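Local coordinates for putative exported protein (Bordetella parapertussis, PDB 3OCJ), which is of unknown function but carries a methyltransferase domain of the AdoMet-dependent family, which suggests that it may transfer methyl groups from S-adenosylmethionine, at residues G106-A111 against V224-T229. Numbering follows the deposited sequence.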
loop_
_atom_site.group_PDB
_atom_site.type_symbol
_atom_site.label_atom_id
_atom_site.label_comp_id
_atom_site.label_asym_id
_atom_site.label_seq_id
_atom_site.Cartn_x
_atom_site.Cartn_y
_atom_site.Cartn_z
ATOM N N GLY A 106 2.017 -10.789 -2.717
ATOM C CA GLY A 106 2.340 -12.039 -3.385
ATOM C C GLY A 106 2.136 -11.959 -4.888
ATOM O O GLY A 106 2.949 -12.477 -5.666
ATOM N N HIS A 107 1.041 -11.329 -5.311
ATOM C CA HIS A 107 0.791 -11.191 -6.745
ATOM C C HIS A 107 1.820 -10.273 -7.415
ATOM O O HIS A 107 2.235 -10.526 -8.548
ATOM C CB HIS A 107 -0.646 -10.726 -7.025
ATOM C CG HIS A 107 -1.685 -11.736 -6.645
ATOM N ND1 HIS A 107 -1.703 -13.014 -7.163
ATOM C CD2 HIS A 107 -2.744 -11.652 -5.806
ATOM C CE1 HIS A 107 -2.721 -13.679 -6.646
ATOM N NE2 HIS A 107 -3.367 -12.878 -5.816
ATOM N N PHE A 108 2.222 -9.211 -6.722
ATOM C CA PHE A 108 3.298 -8.356 -7.219
ATOM C C PHE A 108 4.565 -9.177 -7.439
ATOM O O PHE A 108 5.227 -9.046 -8.459
ATOM C CB PHE A 108 3.603 -7.221 -6.226
ATOM C CG PHE A 108 2.793 -5.963 -6.438
ATOM C CD1 PHE A 108 1.409 -6.003 -6.565
ATOM C CD2 PHE A 108 3.418 -4.728 -6.463
ATOM C CE1 PHE A 108 0.665 -4.845 -6.743
ATOM C CE2 PHE A 108 2.687 -3.566 -6.651
ATOM C CZ PHE A 108 1.296 -3.621 -6.775
ATOM N N ARG A 109 4.919 -10.007 -6.458
ATOM C CA ARG A 109 6.133 -10.793 -6.579
ATOM C C ARG A 109 6.029 -11.736 -7.771
ATOM O O ARG A 109 6.973 -11.857 -8.556
ATOM C CB ARG A 109 6.413 -11.553 -5.283
ATOM C CG ARG A 109 7.013 -10.678 -4.190
ATOM C CD ARG A 109 7.308 -11.489 -2.936
ATOM N NE ARG A 109 8.222 -12.589 -3.223
ATOM C CZ ARG A 109 8.479 -13.586 -2.382
ATOM N NH1 ARG A 109 7.889 -13.623 -1.196
ATOM N NH2 ARG A 109 9.328 -14.544 -2.730
ATOM N N ARG A 110 4.895 -12.421 -7.916
ATOM C CA ARG A 110 4.751 -13.339 -9.046
ATOM C C ARG A 110 4.820 -12.604 -10.382
ATOM O O ARG A 110 5.442 -13.093 -11.345
ATOM C CB ARG A 110 3.445 -14.148 -8.963
ATOM C CG ARG A 110 3.422 -15.217 -7.884
ATOM C CD ARG A 110 2.246 -16.191 -8.079
ATOM N NE ARG A 110 0.986 -15.472 -8.220
ATOM C CZ ARG A 110 0.247 -15.424 -9.328
ATOM N NH1 ARG A 110 -0.862 -14.692 -9.336
ATOM N NH2 ARG A 110 0.594 -16.099 -10.420
ATOM N N ALA A 111 4.181 -11.439 -10.454
ATOM C CA ALA A 111 4.144 -10.687 -11.704
ATOM C C ALA A 111 5.533 -10.160 -12.046
ATOM O O ALA A 111 5.983 -10.279 -13.183
ATOM C CB ALA A 111 3.141 -9.540 -11.621
ATOM N N VAL A 224 3.302 -2.705 -13.048
ATOM C CA VAL A 224 2.611 -3.522 -12.061
ATOM C C VAL A 224 2.124 -2.588 -10.966
ATOM O O VAL A 224 2.923 -1.977 -10.257
ATOM C CB VAL A 224 3.534 -4.592 -11.460
ATOM C CG1 VAL A 224 2.814 -5.395 -10.372
ATOM C CG2 VAL A 224 4.068 -5.517 -12.558
ATOM N N THR A 225 0.814 -2.434 -10.836
ATOM C CA THR A 225 0.296 -1.588 -9.773
ATOM C C THR A 225 -0.932 -2.235 -9.130
ATOM O O THR A 225 -1.174 -3.434 -9.321
ATOM C CB THR A 225 0.072 -0.124 -10.252
ATOM O OG1 THR A 225 -0.175 0.739 -9.132
ATOM C CG2 THR A 225 -1.053 -0.004 -11.267
ATOM N N SER A 226 -1.675 -1.465 -8.350
ATOM C CA SER A 226 -2.727 -2.016 -7.514
ATOM C C SER A 226 -3.746 -0.940 -7.209
ATOM O O SER A 226 -3.504 0.244 -7.431
ATOM C CB SER A 226 -2.152 -2.500 -6.196
ATOM O OG SER A 226 -1.574 -1.389 -5.513
ATOM N N PHE A 227 -4.895 -1.341 -6.693
ATOM C CA PHE A 227 -5.891 -0.368 -6.273
ATOM C C PHE A 227 -6.839 -1.011 -5.282
ATOM O O PHE A 227 -7.141 -2.200 -5.398
ATOM C CB PHE A 227 -6.667 0.181 -7.489
ATOM C CG PHE A 227 -7.290 -0.889 -8.354
ATOM C CD1 PHE A 227 -8.647 -1.130 -8.305
ATOM C CD2 PHE A 227 -6.495 -1.646 -9.205
ATOM C CE1 PHE A 227 -9.215 -2.104 -9.112
ATOM C CE2 PHE A 227 -7.056 -2.629 -10.005
ATOM C CZ PHE A 227 -8.412 -2.864 -9.948
ATOM N N LEU A 228 -7.288 -0.240 -4.289
ATOM C CA LEU A 228 -8.360 -0.679 -3.406
ATOM C C LEU A 228 -9.714 -0.447 -4.060
ATOM O O LEU A 228 -9.945 0.598 -4.686
ATOM C CB LEU A 228 -8.303 0.077 -2.083
ATOM C CG LEU A 228 -7.158 -0.291 -1.147
ATOM C CD1 LEU A 228 -7.009 0.783 -0.057
ATOM C CD2 LEU A 228 -7.392 -1.651 -0.508
ATOM N N THR A 229 -10.606 -1.432 -3.927
ATOM C CA THR A 229 -11.928 -1.392 -4.562
ATOM C C THR A 229 -13.017 -0.966 -3.578
ATOM O O THR A 229 -12.869 -1.139 -2.357
ATOM C CB THR A 229 -12.290 -2.785 -5.059
ATOM O OG1 THR A 229 -12.174 -3.667 -3.936
ATOM C CG2 THR A 229 -11.328 -3.225 -6.168
#
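The ring of Phe108 receives CG1 of Val224 over one face and CB of Ser226 at its edge. Val224 CG1 stands 3.9 Å from the Phe108 ring centroid, 7° off its normal, in a CH-pi contact. Val224 CG1 is placed for this by lying anti to the backbone N (chi1 177°), while its other methyl, CG2, meets Ala111 CB at 4.2 Å, one helical turn further along. At the far end of the ring, Phe108 CZ comes within 3.7 Å of Ser226 CB, and Phe108 CE1 lies obliquely 3.5 Å from the carbonyl O of Thr225. The pair illustrates helix-on-sheet packing in a Rossmann-like methyltransferase fold, whose strand order 3-2-1-4-5-7-6, with antiparallel strand 298-302 between 221-226 and 286-289, is the class I arrangement. Segment 106-111 of helix 96-115 runs almost antiparallel (167°) to 224-226 of strand 221-226, their axes 9.2 Å apart, and no hydrogen bond links 106-111 to 224-229. Beside strand 221-226, Phe108 and Ala111 also touch strand 298-302, and Arg104 makes a cation-pi contact with Phe108. Ser226 OG is hydrogen-bonded to Asn194 ND2, and the Ser226 side chain lies about 7 Å from a bound palmitic acid.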